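Local coordinates for putative glyoxalase superfamily protein (Ralstonia eutropha, PDB 3IUZ), which is probably an iron(II)-dependent dioxygenase of the 2-oxoadipate dioxygenase/decarboxylase family, which would turn 2-oxoadipate into 2-hydroxyglutarate, at residues A7-A12 / L188-G193; G116-D121 / G127-H132. One frame throughout, in Å; residues are numbered along the deposited sequence.

Interaction 1 (A7-A12 / L188-G193); sequences ATLLSA and LTVADG
Thr8 and Leu9 of helix 4-14 pack on Val190 and Gly193 in the first turn of helix 190-200, a helix-helix contact between the N-terminal end of the chain and a helix about 180 residues further on. At Thr8 the methyl does the touching: CG2 lies anti to the backbone N and meets Val190 CG1 at 3.5 Å, close for two methyl carbons, with the two side chains crossing at about a right angle. The hydroxyl is turned the other way along its own helix, where OG1 hydrogen-bonds to the carbonyl of Pro4. Leu9, one residue on, sends a single branch across. Its CG stands anti to the carbonyl carbon (chi1 -64°), which brings CD2 to the backbone of the other helix, 3.4 Å from Val190 O. The same Leu9 CD2 lies 3.6 Å from Gly193 C and rests on Val190 CG1 at 4.0 Å. Gly193 has no side chain, which lets the leucine methyl settle directly on the main chain. Beyond this turn Leu9 continues onto Ala194 and Ile197, and it also touches Ala48 of helix 42-60, so it is buried among three helices. Thr189, just before helix 190-200, is its N-cap: Thr189 OG1 accepts a hydrogen bond from Asp192 N at 3.0 Å, with an N-H...O angle of 155°.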
ATOM      1  N   ALA A   7       4.234  -9.740  17.140  1.00 16.29           N
ATOM      2  CA  ALA A   7       3.309 -10.857  17.082  1.00 17.69           C
ATOM      3  C   ALA A   7       1.998 -10.487  17.806  1.00 16.78           C
ATOM      4  O   ALA A   7       0.899 -10.815  17.346  1.00 17.90           O
ATOM      5  CB  ALA A   7       3.960 -12.133  17.672  1.00 17.25           C
ATOM      6  N   THR A   8       2.108  -9.862  18.959  1.00 18.00           N
ATOM      7  CA  THR A   8       0.919  -9.445  19.735  1.00 17.75           C
ATOM      8  C   THR A   8       0.092  -8.406  18.983  1.00 18.46           C
ATOM      9  O   THR A   8      -1.135  -8.525  18.876  1.00 18.95           O
ATOM     10  CB  THR A   8       1.313  -8.873  21.081  1.00 19.25           C
ATOM     11  OG1 THR A   8       2.101  -9.846  21.759  1.00 20.41           O
ATOM     12  CG2 THR A   8       0.047  -8.521  21.986  1.00 16.44           C
ATOM     13  N   LEU A   9       0.768  -7.413  18.408  1.00 17.25           N
ATOM     14  CA  LEU A   9       0.090  -6.409  17.598  1.00 16.45           C
ATOM     15  C   LEU A   9      -0.662  -7.055  16.413  1.00 17.14           C
ATOM     16  O   LEU A   9      -1.792  -6.662  16.109  1.00 16.09           O
ATOM     17  CB  LEU A   9       1.109  -5.367  17.079  1.00 15.31           C
ATOM     18  CG  LEU A   9       1.801  -4.511  18.137  1.00 15.21           C
ATOM     19  CD1 LEU A   9       2.990  -3.729  17.513  1.00 13.98           C
ATOM     20  CD2 LEU A   9       0.740  -3.545  18.811  1.00 11.95           C
ATOM     21  N   LEU A  10      -0.023  -8.007  15.747  1.00 17.10           N
ATOM     22  CA  LEU A  10      -0.627  -8.756  14.633  1.00 19.99           C
ATOM     23  C   LEU A  10      -1.835  -9.575  15.085  1.00 18.67           C
ATOM     24  O   LEU A  10      -2.939  -9.501  14.510  1.00 20.26           O
ATOM     25  CB  LEU A  10       0.415  -9.706  13.978  1.00 19.48           C
ATOM     26  CG  LEU A  10       1.491  -9.034  13.106  1.00 23.49           C
ATOM     27  CD1 LEU A  10       2.312 -10.037  12.285  1.00 19.76           C
ATOM     28  CD2 LEU A  10       0.876  -8.044  12.186  1.00 21.67           C
ATOM     29  N   SER A  11      -1.636 -10.292  16.158  1.00 19.20           N
ATOM     30  CA  SER A  11      -2.627 -11.238  16.671  1.00 20.01           C
ATOM     31  C   SER A  11      -3.933 -10.552  17.053  1.00 19.51           C
ATOM     32  O   SER A  11      -4.991 -11.082  16.789  1.00 18.71           O
ATOM     33  CB  SER A  11      -2.040 -12.017  17.860  1.00 20.37           C
ATOM     34  OG  SER A  11      -2.777 -13.204  18.042  1.00 26.11           O
ATOM     35  N   ALA A  12      -3.842  -9.349  17.618  1.00 19.58           N
ATOM     36  CA  ALA A  12      -5.014  -8.547  18.000  1.00 19.84           C
ATOM     37  C   ALA A  12      -5.770  -8.092  16.734  1.00 19.93           C
ATOM     38  O   ALA A  12      -6.952  -7.852  16.762  1.00 21.22           O
ATOM     39  CB  ALA A  12      -4.598  -7.340  18.828  1.00 18.90           C
ATOM     40  N   LEU A 188       3.418   3.433  22.498  1.00 14.79           N
ATOM     41  CA  LEU A 188       2.071   3.285  23.069  1.00 15.29           C
ATOM     42  C   LEU A 188       2.100   1.970  23.850  1.00 16.05           C
ATOM     43  O   LEU A 188       2.964   1.138  23.596  1.00 16.67           O
ATOM     44  CB  LEU A 188       0.994   3.192  21.978  1.00 15.47           C
ATOM     45  CG  LEU A 188       0.682   4.436  21.141  1.00 15.43           C
ATOM     46  CD1 LEU A 188      -0.117   4.028  19.903  1.00  9.42           C
ATOM     47  CD2 LEU A 188      -0.023   5.531  21.996  1.00 10.51           C
ATOM     48  N   THR A 189       1.147   1.737  24.755  1.00 15.98           N
ATOM     49  CA  THR A 189       0.993   0.388  25.302  1.00 15.74           C
ATOM     50  C   THR A 189       0.746  -0.573  24.127  1.00 15.75           C
ATOM     51  O   THR A 189       0.307  -0.129  23.054  1.00 14.66           O
ATOM     52  CB  THR A 189      -0.206   0.314  26.278  1.00 16.36           C
ATOM     53  OG1 THR A 189      -1.408   0.590  25.568  1.00 14.77           O
ATOM     54  CG2 THR A 189      -0.016   1.310  27.462  1.00 16.13           C
ATOM     55  N   VAL A 190       1.033  -1.867  24.298  1.00 14.92           N
ATOM     56  CA  VAL A 190       0.829  -2.805  23.222  1.00 15.97           C
ATOM     57  C   VAL A 190      -0.677  -2.802  22.851  1.00 16.43           C
ATOM     58  O   VAL A 190      -1.006  -2.806  21.679  1.00 13.66           O
ATOM     59  CB  VAL A 190       1.388  -4.218  23.530  1.00 17.04           C
ATOM     60  CG1 VAL A 190       1.006  -5.205  22.410  1.00 17.50           C
ATOM     61  CG2 VAL A 190       2.936  -4.191  23.723  1.00 15.86           C
ATOM     62  N   ALA A 191      -1.580  -2.737  23.845  1.00 15.96           N
ATOM     63  CA  ALA A 191      -3.017  -2.696  23.547  1.00 16.77           C
ATOM     64  C   ALA A 191      -3.364  -1.479  22.689  1.00 16.25           C
ATOM     65  O   ALA A 191      -4.109  -1.584  21.731  1.00 17.17           O
ATOM     66  CB  ALA A 191      -3.833  -2.670  24.857  1.00 16.69           C
ATOM     67  N   ASP A 192      -2.842  -0.310  23.048  1.00 15.99           N
ATOM     68  CA  ASP A 192      -3.167   0.911  22.316  1.00 16.17           C
ATOM     69  C   ASP A 192      -2.565   0.891  20.913  1.00 15.06           C
ATOM     70  O   ASP A 192      -3.158   1.397  19.976  1.00 14.30           O
ATOM     71  CB  ASP A 192      -2.702   2.184  23.042  1.00 16.02           C
ATOM     72  CG  ASP A 192      -3.559   2.552  24.252  1.00 18.48           C
ATOM     73  OD1 ASP A 192      -4.569   1.870  24.528  1.00 20.41           O
ATOM     74  OD2 ASP A 192      -3.192   3.551  24.917  1.00 17.84           O
ATOM     75  N   GLY A 193      -1.383   0.324  20.769  1.00 14.98           N
ATOM     76  CA  GLY A 193      -0.798   0.141  19.446  1.00 16.19           C
ATOM     77  C   GLY A 193      -1.592  -0.788  18.541  1.00 15.99           C
ATOM     78  O   GLY A 193      -1.722  -0.525  17.347  1.00 16.60           O
TER

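Interaction 2 (G116-D121 / G127-H132); sequences GNYPLD and GRSYAH
Tyr118 and Gly127 form a hydrogen-bonded pair in the antiparallel beta hairpin of strands 112-120 and 125-132, and each satisfies both backbone polar groups of the other. Tyr118 N donates to Gly127 O at 2.6 Å, and Gly127 N returns a bond to Tyr118 O at 2.8 Å. The next such pair is less even. Ser129 N gives a sound 3.0 Å bond to Gly116 O, which also receives a CA-H...O contact from Arg128, whereas the return bond from Gly116 N to Ser129 O is weak.

Between them Asn117 and Arg128 make a non-hydrogen-bonded pair, their side chains running side by side in the same direction. In the conformer given, one of two deposited for Asn117, CG is held opposite the main-chain N (chi1 -177°), which carries the amide alongside the extended arginine. A water then joins the two side chains: it donates to Asn117 OD1 and accepts from Arg128 NE, lying in the guanidinium plane at its edge. Farther out, Arg128 NH1 is engaged by Glu146 of strand 141-147 in a salt bridge.

On the other sheet face Leu120 CD1 lies against the backbone of Gly127. The tyrosine hydroxyl of Tyr118 hydrogen-bonds to the amide of Phe325, near the end of the modelled chain, while the ring presents its edge to Ser129, whose OG sits in the ring plane, 3.6 Å from Tyr118 CE2.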
ATOM      1  N   GLY A 116      12.026  10.515  -1.357  1.00 21.03           N
ATOM      2  CA  GLY A 116      12.238  10.641  -2.797  1.00 20.68           C
ATOM      3  C   GLY A 116      11.012  11.243  -3.466  1.00 20.83           C
ATOM      4  O   GLY A 116       9.883  11.012  -3.025  1.00 17.77           O
ATOM      5  N   ASN A 117      11.283  12.017  -4.508  1.00 20.30           N
ATOM      6  CA  ASN A 117      10.258  12.669  -5.294  0.50 21.30           C
ATOM      7  C   ASN A 117      10.387  12.180  -6.723  1.00 21.67           C
ATOM      8  O   ASN A 117      11.459  12.288  -7.332  1.00 20.60           O
ATOM      9  CB  ASN A 117      10.428  14.182  -5.248  0.50 21.86           C
ATOM     10  CG  ASN A 117       9.337  14.911  -6.009  0.50 23.17           C
ATOM     11  OD1 ASN A 117       8.169  14.862  -5.638  0.50 23.82           O
ATOM     12  ND2 ASN A 117       9.718  15.583  -7.083  0.50 22.68           N
ATOM     13  N   TYR A 118       9.305  11.605  -7.242  1.00 21.08           N
ATOM     14  CA  TYR A 118       9.329  10.982  -8.555  1.00 21.33           C
ATOM     15  C   TYR A 118       8.172  11.448  -9.427  1.00 22.18           C
ATOM     16  O   TYR A 118       7.101  10.874  -9.359  1.00 22.28           O
ATOM     17  CB  TYR A 118       9.227   9.474  -8.387  1.00 22.03           C
ATOM     18  CG  TYR A 118      10.309   8.951  -7.500  1.00 21.22           C
ATOM     19  CD1 TYR A 118      11.596   8.785  -7.986  1.00 25.01           C
ATOM     20  CD2 TYR A 118      10.070   8.704  -6.145  1.00 21.76           C
ATOM     21  CE1 TYR A 118      12.612   8.349  -7.157  1.00 23.60           C
ATOM     22  CE2 TYR A 118      11.068   8.257  -5.310  1.00 20.60           C
ATOM     23  CZ  TYR A 118      12.340   8.069  -5.829  1.00 21.91           C
ATOM     24  OH  TYR A 118      13.343   7.619  -5.018  1.00 22.29           O
ATOM     25  N   PRO A 119       8.388  12.464 -10.273  1.00 23.96           N
ATOM     26  CA  PRO A 119       7.325  12.909 -11.208  1.00 25.00           C
ATOM     27  C   PRO A 119       7.011  11.796 -12.207  1.00 24.50           C
ATOM     28  O   PRO A 119       7.913  11.073 -12.601  1.00 24.82           O
ATOM     29  CB  PRO A 119       7.925  14.141 -11.911  1.00 25.60           C
ATOM     30  CG  PRO A 119       9.228  14.418 -11.223  1.00 26.71           C
ATOM     31  CD  PRO A 119       9.646  13.190 -10.471  1.00 25.08           C
ATOM     32  N   LEU A 120       5.734  11.622 -12.527  1.00 24.29           N
ATOM     33  CA  LEU A 120       5.254  10.542 -13.387  1.00 24.97           C
ATOM     34  C   LEU A 120       4.353  11.226 -14.419  1.00 25.72           C
ATOM     35  O   LEU A 120       3.152  10.956 -14.527  1.00 25.35           O
ATOM     36  CB  LEU A 120       4.491   9.495 -12.564  1.00 24.64           C
ATOM     37  CG  LEU A 120       5.233   8.847 -11.395  1.00 26.81           C
ATOM     38  CD1 LEU A 120       4.294   8.107 -10.457  1.00 26.68           C
ATOM     39  CD2 LEU A 120       6.354   7.912 -11.919  1.00 29.89           C
ATOM     40  N   ASP A 121       4.948  12.170 -15.126  1.00 26.71           N
ATOM     41  CA  ASP A 121       4.216  13.084 -15.985  1.00 28.86           C
ATOM     42  C   ASP A 121       3.438  12.369 -17.087  1.00 28.27           C
ATOM     43  O   ASP A 121       2.333  12.802 -17.470  1.00 28.45           O
ATOM     44  CB  ASP A 121       5.203  14.070 -16.588  1.00 30.19           C
ATOM     45  CG  ASP A 121       5.854  14.938 -15.515  1.00 35.68           C
ATOM     46  OD1 ASP A 121       5.199  15.206 -14.460  1.00 40.44           O
ATOM     47  OD2 ASP A 121       7.045  15.302 -15.693  1.00 43.60           O
ATOM     48  N   GLY A 127       4.744  10.817  -7.834  1.00 18.54           N
ATOM     49  CA  GLY A 127       5.007   9.807  -6.823  1.00 18.61           C
ATOM     50  C   GLY A 127       6.048  10.254  -5.825  1.00 17.89           C
ATOM     51  O   GLY A 127       6.965  10.993  -6.184  1.00 18.68           O
ATOM     52  N   ARG A 128       5.872   9.836  -4.578  1.00 16.08           N
ATOM     53  CA  ARG A 128       6.818  10.155  -3.491  1.00 15.79           C
ATOM     54  C   ARG A 128       7.024   8.923  -2.636  1.00 15.55           C
ATOM     55  O   ARG A 128       6.079   8.190  -2.333  1.00 17.75           O
ATOM     56  CB  ARG A 128       6.283  11.288  -2.631  1.00 15.28           C
ATOM     57  CG  ARG A 128       6.136  12.584  -3.369  1.00 17.17           C
ATOM     58  CD  ARG A 128       5.707  13.768  -2.489  1.00 15.82           C
ATOM     59  NE  ARG A 128       5.507  15.031  -3.252  1.00 15.31           N
ATOM     60  CZ  ARG A 128       4.398  15.384  -3.901  1.00 16.00           C
ATOM     61  NH1 ARG A 128       3.357  14.569  -3.985  1.00 15.09           N
ATOM     62  NH2 ARG A 128       4.332  16.571  -4.492  1.00 18.66           N
ATOM     63  N   SER A 129       8.248   8.684  -2.215  1.00 14.79           N
ATOM     64  CA  SER A 129       8.514   7.571  -1.315  1.00 14.71           C
ATOM     65  C   SER A 129       8.745   8.066   0.108  1.00 14.68           C
ATOM     66  O   SER A 129       9.264   9.185   0.318  1.00 14.97           O
ATOM     67  CB  SER A 129       9.711   6.779  -1.803  1.00 14.68           C
ATOM     68  OG  SER A 129      10.878   7.597  -1.736  1.00 15.32           O
ATOM     69  N   TYR A 130       8.317   7.237   1.051  1.00 13.74           N
ATOM     70  CA  TYR A 130       8.408   7.462   2.512  1.00 13.33           C
ATOM     71  C   TYR A 130       9.137   6.291   3.152  1.00 14.25           C
ATOM     72  O   TYR A 130       8.720   5.127   3.037  1.00 15.27           O
ATOM     73  CB  TYR A 130       6.982   7.624   3.118  1.00 13.81           C
ATOM     74  CG  TYR A 130       6.432   8.928   2.675  1.00 13.15           C
ATOM     75  CD1 TYR A 130       6.807  10.092   3.326  1.00 14.57           C
ATOM     76  CD2 TYR A 130       5.722   9.035   1.462  1.00 12.03           C
ATOM     77  CE1 TYR A 130       6.370  11.352   2.883  1.00 15.59           C
ATOM     78  CE2 TYR A 130       5.299  10.258   0.988  1.00 12.41           C
ATOM     79  CZ  TYR A 130       5.622  11.425   1.698  1.00 14.43           C
ATOM     80  OH  TYR A 130       5.236  12.635   1.202  1.00 16.22           O
ATOM     81  N   ALA A 131      10.226   6.599   3.861  1.00 14.01           N
ATOM     82  CA  ALA A 131      11.003   5.586   4.572  1.00 14.03           C
ATOM     83  C   ALA A 131      10.964   5.862   6.040  1.00 13.80           C
ATOM     84  O   ALA A 131      10.977   7.020   6.473  1.00 14.01           O
ATOM     85  CB  ALA A 131      12.497   5.571   4.101  1.00 12.24           C
ATOM     86  N   HIS A 132      11.009   4.794   6.805  1.00 14.52           N
ATOM     87  CA  HIS A 132      10.922   4.910   8.249  1.00 14.43           C
ATOM     88  C   HIS A 132      12.236   5.340   8.881  1.00 14.82           C
ATOM     89  O   HIS A 132      13.288   4.704   8.681  1.00 15.31           O
ATOM     90  CB  HIS A 132      10.402   3.626   8.875  1.00 14.06           C
ATOM     91  CG  HIS A 132       9.811   3.862  10.213  1.00 13.40           C
ATOM     92  ND1 HIS A 132      10.592   3.982  11.341  1.00 11.96           N
ATOM     93  CD2 HIS A 132       8.527   4.078  10.610  1.00 16.15           C
ATOM     94  CE1 HIS A 132       9.818   4.261  12.380  1.00 15.14           C
ATOM     95  NE2 HIS A 132       8.553   4.291  11.973  1.00 11.46           N
TER
HETATM   96  O   HOH W   1       8.021  16.450  -3.028  0.50 16.64           O

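Overall arrangement
Interaction 2 is nested along the chain inside the long loop closed by interaction 1, whose segments stand 176 residues apart. The two do not touch: their centres are 30 Å apart and their nearest atoms about 11 Å. Interaction 1 joins helices 4-14 and 190-200 in the helical part, 21 Å from the chain centre, whereas interaction 2 belongs to the mixed sheet, where strand 125-132 also pairs with strand 141-147. Helix 42-60 spans both regions, touching Leu9 and Leu10 of segment 7-12 and His132 at the end of the hairpin. One contact thus draws the N-terminal helix onto a distant helix, while the other builds a local sheet element.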